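Local coordinates for protein Sam-dependent methyltransferases (Streptomyces davawensis, PDB 4D7K) that transfers two methyl groups from S-adenosylmethionine to the 8-amino group of 8-amino-8-demethyl-D-riboflavin, completing the biosynthesis of the antibiotic roseoflavin, at residues 100-113 against 148-162. Residues are numbered along the deposited sequence; the frame is centred on the assembly and turned at random.
Sequences SMRGMTTFFAEPDV and HKEVRDEFDAAMVEF
Glu161 reaches from helix 149-162 to the first turn of helix 102-107 and binds two of its backbone N-H groups with one carboxylate, a helix-to-helix contact in the all-helical region that links the dimerisation domain to the Rossmann-like catalytic domain of this class I methyltransferase. The side chain can be followed outward. Glu161 CB lies 3.8 Å from Met104 CE; CG passes the carbonyl oxygen of Ser100, and CD lies against Met101 CA. Because the chain is extended beyond CG (chi2 157°), the carboxylate arrives at the helix N-terminus, where Glu161 OE2 accepts from Gly103 N at 2.8 Å and OE1 from Met104 N at 2.7 Å, each through its syn lone pair. The positive end of the helix probably stabilises the charge. The axes approach to 7.0 Å, and the backbones are nearest where Gly103 CA faces Ala158 CA at 4.3 Å; Gly103 CA also rests on Ala157 CB and Glu154 O, while Ala158 CB packs on the adjoining backbone.

Two turns earlier, Glu154 sits as a knob among Arg102, Gly103, Thr106 and Phe107. Its OE2 pairs with Lys35 of helix 13-35 and, in a long salt bridge, with Arg102 NH1, while Arg102 NH2 is hydrogen-bonded to Ala34 O. Glu110 OE2, which also pairs with Lys35, lies 2.7 Å from Glu154 OE1. Tyr31 binds the other Glu110 oxygen, tying this buried polar cluster to the dimerisation domain.

On the apolar flank, Phe155 turns its ring edge to a face of Phe107 in a T-shaped pair with planes at 60°, and Val113 CG2 lies over the opposite face. Val151 CG1 touches the Phe107 edge. Farther along, the bent thioether of Met104 (chi3 64°) brings its methyl to Phe162, Met104 CE lying 3.5 Å from Phe162 CE1.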
ATOM      1  N   SER A 100     -11.548 -16.184  -6.822  1.00 46.55           N
ATOM      2  CA  SER A 100     -11.181 -14.829  -7.225  1.00 36.59           C
ATOM      3  C   SER A 100     -10.915 -13.906  -6.046  1.00 31.93           C
ATOM      4  O   SER A 100     -11.495 -14.069  -4.979  1.00 36.98           O
ATOM      5  CB  SER A 100     -12.283 -14.220  -8.099  1.00 43.58           C
ATOM      6  OG  SER A 100     -12.156 -12.808  -8.166  1.00 48.30           O
ATOM      7  N   MET A 101     -10.028 -12.937  -6.255  1.00 30.42           N
ATOM      8  CA  MET A 101      -9.705 -11.941  -5.242  1.00 30.56           C
ATOM      9  C   MET A 101      -9.653 -10.554  -5.876  1.00 26.10           C
ATOM     10  O   MET A 101      -8.959  -9.663  -5.393  1.00 29.74           O
ATOM     11  CB  MET A 101      -8.374 -12.281  -4.558  1.00 34.02           C
ATOM     12  CG  MET A 101      -8.467 -13.531  -3.677  1.00 40.14           C
ATOM     13  SD  MET A 101      -6.919 -14.056  -2.919  1.00 45.39           S
ATOM     14  CE  MET A 101      -6.705 -12.788  -1.672  1.00 32.99           C
ATOM     15  N   ARG A 102     -10.394 -10.387  -6.967  1.00 32.06           N
ATOM     16  CA  ARG A 102     -10.423  -9.131  -7.702  1.00 30.71           C
ATOM     17  C   ARG A 102     -11.144  -8.066  -6.897  1.00 30.16           C
ATOM     18  O   ARG A 102     -10.816  -6.882  -6.982  1.00 29.78           O
ATOM     19  CB  ARG A 102     -11.106  -9.313  -9.065  1.00 26.07           C
ATOM     20  CG  ARG A 102     -11.044  -8.089  -9.965  1.00 24.02           C
ATOM     21  CD  ARG A 102     -11.844  -8.278 -11.247  1.00 25.01           C
ATOM     22  NE  ARG A 102     -11.738  -7.105 -12.111  1.00 30.13           N
ATOM     23  CZ  ARG A 102     -12.428  -5.980 -11.934  1.00 35.83           C
ATOM     24  NH1 ARG A 102     -13.285  -5.870 -10.924  1.00 30.28           N
ATOM     25  NH2 ARG A 102     -12.259  -4.964 -12.770  1.00 28.61           N
ATOM     26  N   GLY A 103     -12.129  -8.500  -6.116  1.00 26.39           N
ATOM     27  CA  GLY A 103     -12.943  -7.589  -5.334  1.00 30.86           C
ATOM     28  C   GLY A 103     -12.153  -6.758  -4.341  1.00 34.02           C
ATOM     29  O   GLY A 103     -12.234  -5.531  -4.342  1.00 35.34           O
ATOM     30  N   MET A 104     -11.375  -7.424  -3.496  1.00 37.83           N
ATOM     31  CA  MET A 104     -10.607  -6.724  -2.473  1.00 43.30           C
ATOM     32  C   MET A 104      -9.473  -5.898  -3.082  1.00 44.96           C
ATOM     33  O   MET A 104      -9.050  -4.893  -2.513  1.00 45.87           O
ATOM     34  CB  MET A 104     -10.041  -7.714  -1.453  1.00 34.87           C
ATOM     35  CG  MET A 104      -8.845  -8.502  -1.951  1.00 42.69           C
ATOM     36  SD  MET A 104      -8.013  -9.409  -0.636  1.00 64.76           S
ATOM     37  CE  MET A 104      -9.300 -10.555  -0.146  1.00 58.35           C
ATOM     38  N   THR A 105      -8.993  -6.314  -4.250  1.00 38.34           N
ATOM     39  CA  THR A 105      -7.849  -5.663  -4.873  1.00 29.54           C
ATOM     40  C   THR A 105      -8.269  -4.371  -5.583  1.00 30.88           C
ATOM     41  O   THR A 105      -7.474  -3.441  -5.704  1.00 43.06           O
ATOM     42  CB  THR A 105      -7.143  -6.632  -5.853  1.00 31.12           C
ATOM     43  OG1 THR A 105      -6.795  -7.832  -5.153  1.00 36.47           O
ATOM     44  CG2 THR A 105      -5.876  -6.020  -6.420  1.00 36.06           C
ATOM     45  N   THR A 106      -9.524  -4.300  -6.024  1.00 28.42           N
ATOM     46  CA  THR A 106     -10.024  -3.103  -6.695  1.00 36.50           C
ATOM     47  C   THR A 106     -10.756  -2.128  -5.766  1.00 34.43           C
ATOM     48  O   THR A 106     -10.600  -0.916  -5.905  1.00 35.04           O
ATOM     49  CB  THR A 106     -10.979  -3.457  -7.854  1.00 39.87           C
ATOM     50  OG1 THR A 106     -12.026  -4.312  -7.376  1.00 29.26           O
ATOM     51  CG2 THR A 106     -10.223  -4.159  -8.972  1.00 25.57           C
ATOM     52  N   PHE A 107     -11.549  -2.647  -4.831  1.00 35.12           N
ATOM     53  CA  PHE A 107     -12.406  -1.784  -4.014  1.00 29.61           C
ATOM     54  C   PHE A 107     -11.628  -0.770  -3.184  1.00 30.78           C
ATOM     55  O   PHE A 107     -11.953   0.419  -3.183  1.00 38.36           O
ATOM     56  CB  PHE A 107     -13.290  -2.606  -3.073  1.00 26.65           C
ATOM     57  CG  PHE A 107     -14.082  -1.758  -2.109  1.00 37.40           C
ATOM     58  CD1 PHE A 107     -15.195  -1.057  -2.537  1.00 31.50           C
ATOM     59  CD2 PHE A 107     -13.697  -1.642  -0.782  1.00 37.72           C
ATOM     60  CE1 PHE A 107     -15.917  -0.264  -1.656  1.00 33.61           C
ATOM     61  CE2 PHE A 107     -14.414  -0.849   0.102  1.00 28.78           C
ATOM     62  CZ  PHE A 107     -15.525  -0.161  -0.336  1.00 34.30           C
ATOM     63  N   PHE A 108     -10.605  -1.241  -2.477  1.00 28.23           N
ATOM     64  CA  PHE A 108      -9.864  -0.396  -1.543  1.00 35.92           C
ATOM     65  C   PHE A 108      -8.919   0.577  -2.242  1.00 45.44           C
ATOM     66  O   PHE A 108      -8.204   1.336  -1.587  1.00 53.95           O
ATOM     67  CB  PHE A 108      -9.089  -1.268  -0.549  1.00 32.21           C
ATOM     68  CG  PHE A 108      -9.979  -2.064   0.355  1.00 32.62           C
ATOM     69  CD1 PHE A 108     -10.515  -1.492   1.498  1.00 29.73           C
ATOM     70  CD2 PHE A 108     -10.320  -3.366   0.038  1.00 29.31           C
ATOM     71  CE1 PHE A 108     -11.355  -2.213   2.321  1.00 27.36           C
ATOM     72  CE2 PHE A 108     -11.161  -4.094   0.856  1.00 34.40           C
ATOM     73  CZ  PHE A 108     -11.679  -3.517   2.001  1.00 31.56           C
ATOM     74  N   ALA A 109      -8.921   0.560  -3.571  1.00 42.57           N
ATOM     75  CA  ALA A 109      -8.075   1.465  -4.338  1.00 37.51           C
ATOM     76  C   ALA A 109      -8.916   2.342  -5.246  1.00 37.63           C
ATOM     77  O   ALA A 109      -8.385   3.119  -6.035  1.00 51.66           O
ATOM     78  CB  ALA A 109      -7.053   0.687  -5.146  1.00 39.97           C
ATOM     79  N   GLU A 110     -10.233   2.210  -5.137  1.00 38.97           N
ATOM     80  CA  GLU A 110     -11.131   3.101  -5.854  1.00 36.61           C
ATOM     81  C   GLU A 110     -10.948   4.514  -5.310  1.00 52.28           C
ATOM     82  O   GLU A 110     -10.726   4.689  -4.110  1.00 52.47           O
ATOM     83  CB  GLU A 110     -12.585   2.641  -5.718  1.00 39.89           C
ATOM     84  CG  GLU A 110     -12.907   1.321  -6.419  1.00 41.12           C
ATOM     85  CD  GLU A 110     -12.938   1.442  -7.932  1.00 43.75           C
ATOM     86  OE1 GLU A 110     -12.765   2.563  -8.453  1.00 60.30           O
ATOM     87  OE2 GLU A 110     -13.141   0.413  -8.608  1.00 43.18           O
ATOM     88  N   PRO A 111     -11.022   5.524  -6.192  1.00 58.46           N
ATOM     89  CA  PRO A 111     -10.791   6.926  -5.822  1.00 55.43           C
ATOM     90  C   PRO A 111     -11.641   7.388  -4.638  1.00 59.68           C
ATOM     91  O   PRO A 111     -11.106   8.004  -3.718  1.00 64.72           O
ATOM     92  CB  PRO A 111     -11.168   7.696  -7.097  1.00 52.63           C
ATOM     93  CG  PRO A 111     -11.953   6.727  -7.934  1.00 53.43           C
ATOM     94  CD  PRO A 111     -11.366   5.390  -7.617  1.00 56.59           C
ATOM     95  N   ASP A 112     -12.935   7.086  -4.658  1.00 56.76           N
ATOM     96  CA  ASP A 112     -13.824   7.477  -3.568  1.00 54.90           C
ATOM     97  C   ASP A 112     -13.458   6.785  -2.256  1.00 55.81           C
ATOM     98  O   ASP A 112     -13.618   7.358  -1.179  1.00 63.83           O
ATOM     99  CB  ASP A 112     -15.279   7.171  -3.929  1.00 59.33           C
ATOM    100  CG  ASP A 112     -15.756   7.954  -5.138  1.00 69.62           C
ATOM    101  OD1 ASP A 112     -15.248   9.074  -5.359  1.00 71.55           O
ATOM    102  OD2 ASP A 112     -16.639   7.449  -5.865  1.00 68.16           O
ATOM    103  N   VAL A 113     -12.968   5.553  -2.352  1.00 51.00           N
ATOM    104  CA  VAL A 113     -12.567   4.784  -1.176  1.00 40.81           C
ATOM    105  C   VAL A 113     -11.169   5.184  -0.715  1.00 42.52           C
ATOM    106  O   VAL A 113     -10.914   5.345   0.481  1.00 43.07           O
ATOM    107  CB  VAL A 113     -12.597   3.265  -1.462  1.00 33.26           C
ATOM    108  CG1 VAL A 113     -12.180   2.473  -0.231  1.00 30.08           C
ATOM    109  CG2 VAL A 113     -13.981   2.844  -1.936  1.00 37.04           C
ATOM    110  N   HIS A 148     -23.082   3.974  -8.611  1.00 51.44           N
ATOM    111  CA  HIS A 148     -21.941   3.381  -7.921  1.00 47.33           C
ATOM    112  C   HIS A 148     -22.037   1.860  -7.885  1.00 47.17           C
ATOM    113  O   HIS A 148     -21.499   1.220  -6.981  1.00 49.86           O
ATOM    114  CB  HIS A 148     -21.832   3.930  -6.498  1.00 45.63           C
ATOM    115  CG  HIS A 148     -21.702   5.419  -6.435  1.00 46.01           C
ATOM    116  ND1 HIS A 148     -22.552   6.209  -5.693  1.00 56.55           N
ATOM    117  CD2 HIS A 148     -20.817   6.262  -7.020  1.00 47.48           C
ATOM    118  CE1 HIS A 148     -22.202   7.476  -5.825  1.00 55.33           C
ATOM    119  NE2 HIS A 148     -21.151   7.536  -6.621  1.00 60.43           N
ATOM    120  N   LYS A 149     -22.723   1.288  -8.871  1.00 50.67           N
ATOM    121  CA  LYS A 149     -22.878  -0.162  -8.957  1.00 49.85           C
ATOM    122  C   LYS A 149     -21.539  -0.882  -9.123  1.00 48.81           C
ATOM    123  O   LYS A 149     -21.321  -1.950  -8.543  1.00 49.22           O
ATOM    124  CB  LYS A 149     -23.813  -0.529 -10.114  1.00 48.91           C
ATOM    125  CG  LYS A 149     -23.833  -2.014 -10.417  1.00 51.54           C
ATOM    126  CD  LYS A 149     -24.926  -2.387 -11.394  1.00 62.08           C
ATOM    127  CE  LYS A 149     -24.847  -3.864 -11.722  1.00 63.18           C
ATOM    128  NZ  LYS A 149     -23.494  -4.217 -12.232  1.00 58.74           N
ATOM    129  N   GLU A 150     -20.645  -0.295  -9.913  1.00 38.41           N
ATOM    130  CA  GLU A 150     -19.336  -0.892 -10.183  1.00 44.10           C
ATOM    131  C   GLU A 150     -18.531  -1.111  -8.899  1.00 48.00           C
ATOM    132  O   GLU A 150     -17.872  -2.141  -8.734  1.00 41.89           O
ATOM    133  CB  GLU A 150     -18.554  -0.010 -11.156  1.00 52.48           C
ATOM    134  CG  GLU A 150     -17.174  -0.522 -11.517  1.00 68.18           C
ATOM    135  CD  GLU A 150     -16.557   0.262 -12.664  1.00 86.94           C
ATOM    136  OE1 GLU A 150     -17.316   0.890 -13.437  1.00 94.14           O
ATOM    137  OE2 GLU A 150     -15.315   0.254 -12.793  1.00 92.44           O
ATOM    138  N   VAL A 151     -18.596  -0.138  -7.994  1.00 41.81           N
ATOM    139  CA  VAL A 151     -17.907  -0.223  -6.710  1.00 42.92           C
ATOM    140  C   VAL A 151     -18.705  -1.096  -5.742  1.00 47.68           C
ATOM    141  O   VAL A 151     -18.132  -1.825  -4.932  1.00 52.02           O
ATOM    142  CB  VAL A 151     -17.669   1.182  -6.102  1.00 43.42           C
ATOM    143  CG1 VAL A 151     -16.984   1.085  -4.749  1.00 39.71           C
ATOM    144  CG2 VAL A 151     -16.827   2.019  -7.046  1.00 44.86           C
ATOM    145  N   ARG A 152     -20.030  -1.037  -5.844  1.00 45.28           N
ATOM    146  CA  ARG A 152     -20.888  -1.900  -5.038  1.00 43.26           C
ATOM    147  C   ARG A 152     -20.582  -3.381  -5.270  1.00 37.04           C
ATOM    148  O   ARG A 152     -20.538  -4.168  -4.327  1.00 39.18           O
ATOM    149  CB  ARG A 152     -22.363  -1.623  -5.334  1.00 44.30           C
ATOM    150  CG  ARG A 152     -23.311  -2.584  -4.634  1.00 51.64           C
ATOM    151  CD  ARG A 152     -24.767  -2.182  -4.802  1.00 59.90           C
ATOM    152  NE  ARG A 152     -25.293  -2.501  -6.126  1.00 68.38           N
ATOM    153  CZ  ARG A 152     -25.855  -1.616  -6.944  1.00 63.36           C
ATOM    154  NH1 ARG A 152     -25.964  -0.342  -6.587  1.00 56.82           N
ATOM    155  NH2 ARG A 152     -26.307  -2.007  -8.126  1.00 57.38           N
ATOM    156  N   ASP A 153     -20.367  -3.751  -6.528  1.00 36.81           N
ATOM    157  CA  ASP A 153     -20.114  -5.145  -6.888  1.00 42.28           C
ATOM    158  C   ASP A 153     -18.715  -5.609  -6.488  1.00 39.34           C
ATOM    159  O   ASP A 153     -18.509  -6.780  -6.176  1.00 48.66           O
ATOM    160  CB  ASP A 153     -20.319  -5.350  -8.392  1.00 35.79           C
ATOM    161  CG  ASP A 153     -21.765  -5.177  -8.811  1.00 39.35           C
ATOM    162  OD1 ASP A 153     -22.649  -5.218  -7.929  1.00 53.38           O
ATOM    163  OD2 ASP A 153     -22.022  -5.011 -10.024  1.00 44.71           O
ATOM    164  N   GLU A 154     -17.754  -4.694  -6.509  1.00 40.85           N
ATOM    165  CA  GLU A 154     -16.416  -5.005  -6.027  1.00 41.47           C
ATOM    166  C   GLU A 154     -16.416  -5.157  -4.508  1.00 41.43           C
ATOM    167  O   GLU A 154     -15.669  -5.968  -3.955  1.00 35.06           O
ATOM    168  CB  GLU A 154     -15.427  -3.927  -6.460  1.00 35.40           C
ATOM    169  CG  GLU A 154     -15.147  -3.935  -7.951  1.00 37.63           C
ATOM    170  CD  GLU A 154     -14.404  -2.702  -8.403  1.00 39.86           C
ATOM    171  OE1 GLU A 154     -14.128  -1.838  -7.544  1.00 39.63           O
ATOM    172  OE2 GLU A 154     -14.099  -2.596  -9.611  1.00 38.85           O
ATOM    173  N   PHE A 155     -17.262  -4.375  -3.842  1.00 39.59           N
ATOM    174  CA  PHE A 155     -17.388  -4.444  -2.391  1.00 35.02           C
ATOM    175  C   PHE A 155     -17.949  -5.793  -1.956  1.00 34.75           C
ATOM    176  O   PHE A 155     -17.432  -6.424  -1.036  1.00 33.43           O
ATOM    177  CB  PHE A 155     -18.284  -3.315  -1.861  1.00 40.45           C
ATOM    178  CG  PHE A 155     -18.525  -3.391  -0.378  1.00 44.48           C
ATOM    179  CD1 PHE A 155     -17.545  -2.988   0.517  1.00 44.27           C
ATOM    180  CD2 PHE A 155     -19.719  -3.890   0.123  1.00 41.07           C
ATOM    181  CE1 PHE A 155     -17.754  -3.069   1.881  1.00 40.25           C
ATOM    182  CE2 PHE A 155     -19.936  -3.971   1.487  1.00 36.12           C
ATOM    183  CZ  PHE A 155     -18.950  -3.559   2.367  1.00 39.23           C
ATOM    184  N   ASP A 156     -19.017  -6.228  -2.618  1.00 38.96           N
ATOM    185  CA  ASP A 156     -19.661  -7.493  -2.279  1.00 33.26           C
ATOM    186  C   ASP A 156     -18.720  -8.675  -2.525  1.00 39.80           C
ATOM    187  O   ASP A 156     -18.682  -9.625  -1.739  1.00 44.18           O
ATOM    188  CB  ASP A 156     -20.950  -7.663  -3.079  1.00 34.94           C
ATOM    189  CG  ASP A 156     -22.007  -6.624  -2.724  1.00 50.23           C
ATOM    190  OD1 ASP A 156     -22.161  -6.297  -1.526  1.00 49.26           O
ATOM    191  OD2 ASP A 156     -22.689  -6.134  -3.649  1.00 63.30           O
ATOM    192  N   ALA A 157     -17.963  -8.609  -3.615  1.00 39.67           N
ATOM    193  CA  ALA A 157     -16.973  -9.633  -3.918  1.00 37.67           C
ATOM    194  C   ALA A 157     -15.891  -9.650  -2.844  1.00 37.50           C
ATOM    195  O   ALA A 157     -15.477 -10.714  -2.394  1.00 37.73           O
ATOM    196  CB  ALA A 157     -16.361  -9.398  -5.285  1.00 37.51           C
ATOM    197  N   ALA A 158     -15.452  -8.464  -2.435  1.00 28.91           N
ATOM    198  CA  ALA A 158     -14.464  -8.330  -1.371  1.00 30.30           C
ATOM    199  C   ALA A 158     -14.911  -9.051  -0.096  1.00 38.33           C
ATOM    200  O   ALA A 158     -14.127  -9.783   0.509  1.00 32.47           O
ATOM    201  CB  ALA A 158     -14.196  -6.870  -1.081  1.00 33.89           C
ATOM    202  N   MET A 159     -16.171  -8.850   0.292  1.00 38.95           N
ATOM    203  CA  MET A 159     -16.732  -9.477   1.493  1.00 36.65           C
ATOM    204  C   MET A 159     -16.817 -10.996   1.370  1.00 43.29           C
ATOM    205  O   MET A 159     -16.638 -11.718   2.352  1.00 39.44           O
ATOM    206  CB  MET A 159     -18.127  -8.916   1.798  1.00 38.83           C
ATOM    207  CG  MET A 159     -18.145  -7.456   2.204  1.00 36.32           C
ATOM    208  SD  MET A 159     -17.122  -7.157   3.657  1.00 56.39           S
ATOM    209  CE  MET A 159     -15.801  -6.176   2.949  1.00 38.39           C
ATOM    210  N   VAL A 160     -17.108 -11.481   0.166  1.00 46.66           N
ATOM    211  CA  VAL A 160     -17.117 -12.921  -0.087  1.00 44.86           C
ATOM    212  C   VAL A 160     -15.697 -13.467   0.027  1.00 42.63           C
ATOM    213  O   VAL A 160     -15.477 -14.535   0.600  1.00 41.39           O
ATOM    214  CB  VAL A 160     -17.700 -13.257  -1.479  1.00 43.02           C
ATOM    215  CG1 VAL A 160     -17.459 -14.729  -1.836  1.00 33.94           C
ATOM    216  CG2 VAL A 160     -19.186 -12.916  -1.532  1.00 36.92           C
ATOM    217  N   GLU A 161     -14.735 -12.711  -0.501  1.00 36.04           N
ATOM    218  CA  GLU A 161     -13.332 -13.117  -0.506  1.00 32.06           C
ATOM    219  C   GLU A 161     -12.746 -13.198   0.908  1.00 39.90           C
ATOM    220  O   GLU A 161     -12.046 -14.157   1.239  1.00 48.19           O
ATOM    221  CB  GLU A 161     -12.513 -12.155  -1.372  1.00 29.85           C
ATOM    222  CG  GLU A 161     -12.885 -12.231  -2.849  1.00 43.47           C
ATOM    223  CD  GLU A 161     -12.536 -10.975  -3.624  1.00 41.95           C
ATOM    224  OE1 GLU A 161     -11.904 -10.070  -3.042  1.00 50.94           O
ATOM    225  OE2 GLU A 161     -12.890 -10.896  -4.823  1.00 39.65           O
ATOM    226  N   PHE A 162     -13.027 -12.194   1.735  1.00 40.90           N
ATOM    227  CA  PHE A 162     -12.581 -12.201   3.126  1.00 40.05           C
ATOM    228  C   PHE A 162     -13.201 -13.370   3.892  1.00 39.59           C
ATOM    229  O   PHE A 162     -12.560 -13.968   4.752  1.00 36.66           O
ATOM    230  CB  PHE A 162     -12.926 -10.879   3.815  1.00 35.25           C
ATOM    231  CG  PHE A 162     -12.088  -9.716   3.356  1.00 33.05           C
ATOM    232  CD1 PHE A 162     -10.716  -9.839   3.221  1.00 43.17           C
ATOM    233  CD2 PHE A 162     -12.676  -8.500   3.057  1.00 41.36           C
ATOM    234  CE1 PHE A 162      -9.946  -8.767   2.799  1.00 38.49           C
ATOM    235  CE2 PHE A 162     -11.912  -7.428   2.634  1.00 38.41           C
ATOM    236  CZ  PHE A 162     -10.548  -7.564   2.505  1.00 39.35           C
TER
HETATM  237  O   HOH W   1     -13.850  -2.793 -13.043  1.00 51.53           O